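Local coordinates for protein putative hydrolase (Burkholderia cenocepacia, PDB 4X00) that probably acts as a hydrolase of the alpha/beta hydrolase fold, and may be an aryl esterase, although its true substrate is not known, at residues 114-119 / 137-142; 86-91 / 122-127. All coordinates share one frame; numbering follows the deposited sequence.

Interaction 1: residues 114-119 / 137-142; sequences GGAVIS and DGVIEL
The flat group at the heart of this contact is the G115–A116 peptide, with V139 O lying over one of its faces, 3.6 Å from A116 N. At the oxygen end of the peptide, G115 O accepts the helix bond from S119 N. Beside that face the chains come together glycine to glycine, G115 CA lying 4.4 Å from G138 CA, an approach made possible by the lack of a side chain on G115, which faces G138 directly. V139 puts CG1 anti to its backbone N (chi1 168°), and this branch meets A116 CB at 4.2 Å. In the alpha/beta hydrolase fold this is the start of the helix that follows the presumed nucleophile, S112; G114 fits the last glycine of a GxSxG elbow, and V139 and S112 share a backbone hydrogen bond. The V139 side chain touches the putative Ser-His-Asp triad and lies near a bound glycerol, consistent with a place at the pocket wall. Farther along the helix a water joins the two sides: it accepts from S119 OG at 2.6 Å and donates to both V139 O and I140 O, satisfying two loop carbonyls at once. Y135 OH is also hydrogen-bonded to S119 OG.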
# COMPACT_ATOMS: atom_id res chain seq x y z
N GLY A 114 -2.58 1.50 0.10
CA GLY A 114 -1.36 2.16 0.52
C GLY A 114 -1.04 3.39 -0.30
O GLY A 114 -0.43 4.34 0.20
N GLY A 115 -1.44 3.38 -1.58
CA GLY A 115 -1.30 4.56 -2.43
C GLY A 115 -2.16 5.72 -1.94
O GLY A 115 -1.74 6.88 -1.95
N ALA A 116 -3.37 5.39 -1.50
CA ALA A 116 -4.24 6.43 -0.95
C ALA A 116 -3.68 7.00 0.35
O ALA A 116 -3.81 8.20 0.63
CB ALA A 116 -5.65 5.87 -0.72
N VAL A 117 -3.08 6.12 1.15
CA VAL A 117 -2.39 6.61 2.36
C VAL A 117 -1.28 7.61 1.98
O VAL A 117 -1.14 8.67 2.62
CB VAL A 117 -1.80 5.44 3.18
CG1 VAL A 117 -0.91 5.93 4.32
CG2 VAL A 117 -2.90 4.49 3.71
N ILE A 118 -0.48 7.28 0.95
CA ILE A 118 0.55 8.23 0.50
C ILE A 118 -0.09 9.54 0.05
O ILE A 118 0.43 10.62 0.39
CB ILE A 118 1.41 7.63 -0.64
CG1 ILE A 118 2.24 6.48 -0.08
CG2 ILE A 118 2.34 8.72 -1.21
CD1 ILE A 118 3.02 5.70 -1.16
N SER A 119 -1.18 9.48 -0.73
CA SER A 119 -1.78 10.75 -1.16
C SER A 119 -2.22 11.59 0.03
O SER A 119 -2.04 12.81 0.03
CB SER A 119 -3.00 10.52 -2.06
OG SER A 119 -2.58 9.92 -3.26
N ASP A 137 0.06 -0.21 -8.20
CA ASP A 137 -1.38 -0.44 -8.35
C ASP A 137 -2.15 0.36 -7.33
O ASP A 137 -3.12 -0.11 -6.73
CB ASP A 137 -1.69 -1.94 -8.28
CG ASP A 137 -1.17 -2.64 -9.52
OD1 ASP A 137 0.05 -2.89 -9.54
OD2 ASP A 137 -1.94 -2.82 -10.51
N GLY A 138 -1.70 1.59 -7.13
CA GLY A 138 -2.28 2.45 -6.12
C GLY A 138 -3.68 2.91 -6.42
O GLY A 138 -4.07 3.21 -7.57
N VAL A 139 -4.48 2.97 -5.35
CA VAL A 139 -5.69 3.75 -5.45
C VAL A 139 -5.31 5.20 -5.66
O VAL A 139 -4.47 5.72 -4.93
CB VAL A 139 -6.55 3.60 -4.18
CG1 VAL A 139 -7.70 4.66 -4.18
CG2 VAL A 139 -7.12 2.19 -4.11
N ILE A 140 -5.92 5.83 -6.66
CA ILE A 140 -5.76 7.26 -6.90
C ILE A 140 -7.01 7.91 -6.31
O ILE A 140 -6.95 8.53 -5.24
CB ILE A 140 -5.56 7.59 -8.39
CG1 ILE A 140 -4.31 6.85 -8.92
CG2 ILE A 140 -5.44 9.10 -8.59
CD1 ILE A 140 -3.00 7.13 -8.13
N GLU A 141 -8.16 7.70 -6.94
CA GLU A 141 -9.43 8.02 -6.30
C GLU A 141 -10.32 6.81 -6.30
O GLU A 141 -10.24 5.96 -7.19
CB GLU A 141 -10.14 9.18 -7.01
CG GLU A 141 -9.34 10.47 -6.91
CD GLU A 141 -9.77 11.54 -7.88
OE1 GLU A 141 -10.13 11.21 -9.03
OE2 GLU A 141 -9.74 12.74 -7.48
N LEU A 142 -11.20 6.74 -5.31
CA LEU A 142 -12.18 5.67 -5.22
C LEU A 142 -13.43 6.07 -5.98
O LEU A 142 -14.40 6.52 -5.39
CB LEU A 142 -12.49 5.37 -3.76
CG LEU A 142 -11.33 4.85 -2.93
CD1 LEU A 142 -11.66 4.94 -1.44
CD2 LEU A 142 -11.04 3.40 -3.32
O HOH W 1 -4.54 8.25 -3.88

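Interaction 2: residues 86-91 / 122-127; sequences DGRRWA and LAAYGD
R88 and A124 have the nearest CA atoms, 7.3 Å apart, where the first turn of helix 87-100 faces the last turn of helix 113-125. At that separation side chains close the gap, R88 reaching over from one helix and Y125 and A124 meeting it from the other. The R88 CG stands anti to the backbone N (chi1 178°) and the chain then bends at chi2 (58°), which carries the guanidinium across to the other helix. A124 CB sits over one face of that group, offset toward the rim and 3.7 Å from R88 NH1. Y125 OH comes in at the guanidinium edge instead, near its plane, 3.9 Å from R88 NH2. The R88 and Y125 side chains cross at about a right angle, with their planes 72° apart, so the two do not stack. Deeper in, A91 directs its CB at the other helix, while its carbonyl oxygen approaches Y125 CE2 obliquely at 4.1 Å. D86, at the N-cap, accepts from R88 N through OD1 at 3.0 Å, and G126 leaves the other helix with positive phi. The polar ends meet through D92, whose OD1 takes a salt bridge from R88 NE and a hydrogen bond with Y125 OH; this shared carboxylate would partly balance the arginine charge and hold both groups in place at a partly exposed helix junction.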
# COMPACT_ATOMS: atom_id res chain seq x y z
N ASP A 86 -11.66 8.86 8.35
CA ASP A 86 -10.82 10.05 8.18
C ASP A 86 -9.46 9.60 7.61
O ASP A 86 -8.64 9.00 8.33
CB ASP A 86 -10.64 10.79 9.50
CG ASP A 86 -9.77 12.04 9.37
OD1 ASP A 86 -9.39 12.39 8.23
OD2 ASP A 86 -9.49 12.69 10.41
N GLY A 87 -9.22 9.88 6.32
CA GLY A 87 -7.95 9.53 5.69
C GLY A 87 -6.74 10.07 6.44
O GLY A 87 -5.67 9.48 6.37
N ARG A 88 -6.90 11.19 7.13
CA ARG A 88 -5.79 11.78 7.87
C ARG A 88 -5.24 10.83 8.93
O ARG A 88 -4.04 10.89 9.25
CB ARG A 88 -6.22 13.12 8.51
CG ARG A 88 -5.17 13.84 9.37
CD ARG A 88 -3.88 14.15 8.59
NE ARG A 88 -2.95 14.89 9.44
CZ ARG A 88 -2.93 16.21 9.55
NH1 ARG A 88 -3.81 16.94 8.88
NH2 ARG A 88 -2.04 16.80 10.34
N ARG A 89 -6.10 9.97 9.52
CA ARG A 89 -5.60 9.08 10.57
C ARG A 89 -4.54 8.13 10.01
O ARG A 89 -3.54 7.83 10.68
CB ARG A 89 -6.71 8.22 11.19
CG ARG A 89 -7.77 8.93 11.90
CD ARG A 89 -7.24 9.51 13.18
NE ARG A 89 -8.32 10.27 13.73
CZ ARG A 89 -9.19 9.81 14.63
NH1 ARG A 89 -9.05 8.59 15.17
NH2 ARG A 89 -10.17 10.59 15.03
N TRP A 90 -4.77 7.65 8.79
CA TRP A 90 -3.83 6.71 8.19
C TRP A 90 -2.55 7.45 7.79
O TRP A 90 -1.45 6.90 7.88
CB TRP A 90 -4.43 6.04 6.96
CG TRP A 90 -5.79 5.38 7.13
CD1 TRP A 90 -6.98 5.99 7.38
CD2 TRP A 90 -6.09 3.99 6.99
NE1 TRP A 90 -8.00 5.07 7.41
CE2 TRP A 90 -7.47 3.83 7.18
CE3 TRP A 90 -5.31 2.86 6.72
CZ2 TRP A 90 -8.10 2.58 7.12
CZ3 TRP A 90 -5.93 1.63 6.65
CH2 TRP A 90 -7.31 1.49 6.83
N ALA A 91 -2.70 8.66 7.28
CA ALA A 91 -1.53 9.48 7.00
C ALA A 91 -0.73 9.76 8.26
O ALA A 91 0.52 9.77 8.21
CB ALA A 91 -1.94 10.80 6.33
N LEU A 122 0.86 13.09 1.62
CA LEU A 122 1.30 14.23 0.82
C LEU A 122 0.40 15.43 1.04
O LEU A 122 0.88 16.57 1.15
CB LEU A 122 1.32 13.86 -0.66
CG LEU A 122 2.45 12.90 -1.03
CD1 LEU A 122 2.24 12.44 -2.47
CD2 LEU A 122 3.85 13.53 -0.87
N ALA A 123 -0.91 15.21 1.14
CA ALA A 123 -1.83 16.35 1.30
C ALA A 123 -1.60 17.05 2.63
O ALA A 123 -1.62 18.29 2.72
CB ALA A 123 -3.27 15.87 1.18
N ALA A 124 -1.38 16.26 3.68
CA ALA A 124 -1.29 16.83 5.03
C ALA A 124 0.11 17.35 5.37
O ALA A 124 0.24 18.35 6.10
CB ALA A 124 -1.72 15.79 6.06
N TYR A 125 1.14 16.68 4.85
CA TYR A 125 2.51 16.93 5.31
C TYR A 125 3.41 17.45 4.21
O TYR A 125 4.50 17.93 4.50
CB TYR A 125 3.11 15.65 5.89
CG TYR A 125 2.45 15.20 7.18
CD1 TYR A 125 2.88 15.68 8.40
CD2 TYR A 125 1.40 14.29 7.16
CE1 TYR A 125 2.27 15.27 9.58
CE2 TYR A 125 0.79 13.88 8.34
CZ TYR A 125 1.23 14.38 9.54
OH TYR A 125 0.62 13.98 10.73
N GLY A 126 2.98 17.33 2.95
CA GLY A 126 3.84 17.63 1.82
C GLY A 126 4.96 16.62 1.69
O GLY A 126 4.96 15.60 2.37
N ASP A 127 5.91 16.87 0.80
CA ASP A 127 6.94 15.86 0.54
C ASP A 127 8.35 16.21 1.01
O ASP A 127 9.30 15.51 0.63
CB ASP A 127 6.98 15.51 -0.95
CG ASP A 127 7.37 16.68 -1.82
OD1 ASP A 127 7.81 17.73 -1.30
OD2 ASP A 127 7.23 16.52 -3.04

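In the fold
From the N terminus, after the first four strands, the chain reaches helix 87-100, where the 86-91 side of interaction 2 lies, then runs through strand 107-111 into helix 113-125. That helix supplies 114-119 to interaction 1 near its start and 122-127 to interaction 2 at its end, which closes the loop opened at 86-91. Strand 132-136 and the loop 137-142 follow, closing interaction 1. The two closures therefore cross rather than nest, since their segments alternate along the chain. Together they tie helix 113-125 to its neighbour helix 87-100 and to the loop leaving strand 132-136. Their centres are 11 Å apart, and they touch where V117 CG1 packs 3.7 Å from W90 O.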